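PDB 5XDC: thermophilic dibenzothiophene desulfurization enzyme C from Paenibacillus sp. A11-2, which probably catalyses the FMNH2- and O2-dependent oxidation of dibenzothiophene, by way of its sulfoxide, to the sulfone. Local coordinates for residues B[255-259]-B[385-389]. Residues are numbered along the deposited sequence; the frame is centred on the assembly and turned at random.
Sequences FTHLY and HTLHD. With IND (indole), chain J.
The phenyl ring of F255 meets two histidines at once, taking the edge of H385 over its face and turning its own CE2 rim to the face of H388. CE1 of H385 comes 3.4 Å from CD1 of F255 in an edge-to-face pair with the planes at 70°. In the second pair CE2 of F255 lies 3.5 Å from CE1 of the H388 imidazole. One turn further along helix 247-276, Y259 reaches the edge of H385, and its OH shares a hydrogen bond of 2.8 Å with ND1. Because the OH of Y93, on helix 85-104, is hydrogen-bonded to NE2, both nitrogens of H385 are bonded, which probably fixes the rotation of its ring. The phenol of Y259 is itself sandwiched, the carbonyl O of F255 above one face and CG2 of T386 over the centre of the other, a CH-pi contact of 3.8 Å to the ring centroid; a water joins its OH to T386 O, weakly on the T386 side. This aromatic cluster, within the helical C-terminal domain of the acyl-CoA dehydrogenase fold, supplies H385 and H388 to the wall of the indole pocket, with F255 and Y259 behind them. H385 to H388 form a type I beta turn after helix 376-385, and both histidines touch the ligand: CD2 of H385 is 3.7 Å from indole C8. With CG anti to the backbone N (chi1 175°), the H388 ring brings CD2 to 3.7 Å from indole C5, and ND1 donates to the anti lone pair of D389 OD1 at 2.7 Å, nearly in the imidazole plane. Replacing H388 by an alanine would probably leave F255 CE2 and indole C5 without the ring they now touch and deprive D389 of this donor, although Q252 and K345 also bind the carboxylate.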
loop_
_atom_site.group_PDB
_atom_site.type_symbol
_atom_site.label_atom_id
_atom_site.label_comp_id
_atom_site.label_asym_id
_atom_site.label_seq_id
_atom_site.Cartn_x
_atom_site.Cartn_y
_atom_site.Cartn_z
ATOM N N PHE B 255 1.297 18.740 15.784
ATOM C CA PHE B 255 1.728 18.390 14.435
ATOM C C PHE B 255 0.702 17.491 13.758
ATOM O O PHE B 255 0.386 17.663 12.570
ATOM C CB PHE B 255 3.085 17.692 14.478
ATOM C CG PHE B 255 4.203 18.513 15.098
ATOM C CD1 PHE B 255 4.117 19.884 15.177
ATOM C CD2 PHE B 255 5.354 17.883 15.569
ATOM C CE1 PHE B 255 5.156 20.633 15.732
ATOM C CE2 PHE B 255 6.394 18.624 16.126
ATOM C CZ PHE B 255 6.288 20.003 16.204
ATOM N N THR B 256 0.181 16.513 14.503
ATOM C CA THR B 256 -0.823 15.600 13.967
ATOM C C THR B 256 -2.011 16.361 13.401
ATOM O O THR B 256 -2.513 16.042 12.318
ATOM C CB THR B 256 -1.279 14.639 15.065
ATOM O OG1 THR B 256 -0.174 13.861 15.517
ATOM C CG2 THR B 256 -2.352 13.682 14.561
ATOM N N HIS B 257 -2.476 17.386 14.117
ATOM C CA HIS B 257 -3.602 18.171 13.640
ATOM C C HIS B 257 -3.241 19.082 12.462
ATOM O O HIS B 257 -4.120 19.413 11.657
ATOM C CB HIS B 257 -4.171 18.962 14.814
ATOM C CG HIS B 257 -5.010 18.122 15.726
ATOM N ND1 HIS B 257 -4.473 17.325 16.713
ATOM C CD2 HIS B 257 -6.348 17.903 15.754
ATOM C CE1 HIS B 257 -5.447 16.670 17.325
ATOM N NE2 HIS B 257 -6.592 17.000 16.761
ATOM N N LEU B 258 -1.977 19.497 12.327
ATOM C CA LEU B 258 -1.561 20.147 11.089
ATOM C C LEU B 258 -1.762 19.209 9.912
ATOM O O LEU B 258 -2.300 19.608 8.871
ATOM C CB LEU B 258 -0.090 20.564 11.163
ATOM C CG LEU B 258 0.304 21.611 12.210
ATOM C CD1 LEU B 258 1.781 21.893 12.109
ATOM C CD2 LEU B 258 -0.515 22.889 12.015
ATOM N N TYR B 259 -1.361 17.946 10.080
ATOM C CA TYR B 259 -1.442 16.982 8.984
ATOM C C TYR B 259 -2.889 16.635 8.669
ATOM O O TYR B 259 -3.268 16.560 7.493
ATOM C CB TYR B 259 -0.626 15.730 9.312
ATOM C CG TYR B 259 0.792 16.027 9.749
ATOM C CD1 TYR B 259 1.442 17.198 9.373
ATOM C CD2 TYR B 259 1.471 15.140 10.545
ATOM C CE1 TYR B 259 2.712 17.473 9.814
ATOM C CE2 TYR B 259 2.748 15.411 10.990
ATOM C CZ TYR B 259 3.356 16.591 10.631
ATOM O OH TYR B 259 4.624 16.834 11.094
ATOM N N HIS B 385 6.695 19.418 6.468
ATOM C CA HIS B 385 6.679 19.358 7.919
ATOM C C HIS B 385 6.660 17.937 8.467
ATOM O O HIS B 385 7.145 17.718 9.583
ATOM C CB HIS B 385 5.510 20.130 8.511
ATOM C CG HIS B 385 5.719 20.385 9.962
ATOM N ND1 HIS B 385 5.189 19.564 10.931
ATOM C CD2 HIS B 385 6.529 21.261 10.608
ATOM C CE1 HIS B 385 5.600 19.972 12.120
ATOM N NE2 HIS B 385 6.418 20.998 11.954
ATOM N N THR B 386 6.117 16.958 7.731
ATOM C CA THR B 386 6.113 15.588 8.231
ATOM C C THR B 386 7.524 15.061 8.488
ATOM O O THR B 386 7.679 14.040 9.169
ATOM C CB THR B 386 5.399 14.630 7.253
ATOM O OG1 THR B 386 5.933 14.789 5.930
ATOM C CG2 THR B 386 3.896 14.833 7.239
ATOM N N LEU B 387 8.554 15.728 7.948
ATOM C CA LEU B 387 9.945 15.364 8.154
ATOM C C LEU B 387 10.520 15.924 9.446
ATOM O O LEU B 387 11.691 15.659 9.748
ATOM C CB LEU B 387 10.786 15.858 6.978
ATOM C CG LEU B 387 10.327 15.345 5.612
ATOM C CD1 LEU B 387 11.052 16.072 4.497
ATOM C CD2 LEU B 387 10.557 13.850 5.498
ATOM N N HIS B 388 9.728 16.684 10.209
ATOM C CA HIS B 388 10.214 17.278 11.453
ATOM C C HIS B 388 11.001 16.271 12.281
ATOM O O HIS B 388 12.099 16.567 12.776
ATOM C CB HIS B 388 9.022 17.827 12.243
ATOM C CG HIS B 388 9.383 18.364 13.587
ATOM N ND1 HIS B 388 9.510 17.559 14.700
ATOM C CD2 HIS B 388 9.629 19.629 14.001
ATOM C CE1 HIS B 388 9.824 18.309 15.743
ATOM N NE2 HIS B 388 9.894 19.568 15.347
ATOM N N ASP B 389 10.439 15.083 12.470
ATOM C CA ASP B 389 11.141 13.976 13.082
ATOM C C ASP B 389 10.650 12.713 12.390
ATOM O O ASP B 389 9.519 12.682 11.895
ATOM C CB ASP B 389 10.923 13.912 14.605
ATOM C CG ASP B 389 9.465 13.912 14.996
ATOM O OD1 ASP B 389 8.861 15.008 15.129
ATOM O OD2 ASP B 389 8.935 12.806 15.170
HETATM N N1 IND J . 8.947 23.512 8.559
HETATM C C2 IND J . 8.809 24.532 9.399
HETATM C C3 IND J . 9.453 24.134 10.429
HETATM C C4 IND J . 10.770 22.207 11.313
HETATM C C5 IND J . 11.213 20.939 10.926
HETATM C C6 IND J . 10.905 20.430 9.648
HETATM C C7 IND J . 10.153 21.191 8.758
HETATM C C8 IND J . 9.713 22.447 9.129
HETATM C C9 IND J . 10.026 22.957 10.437
HETATM O O HOH W 1 6.944 15.242 11.985
#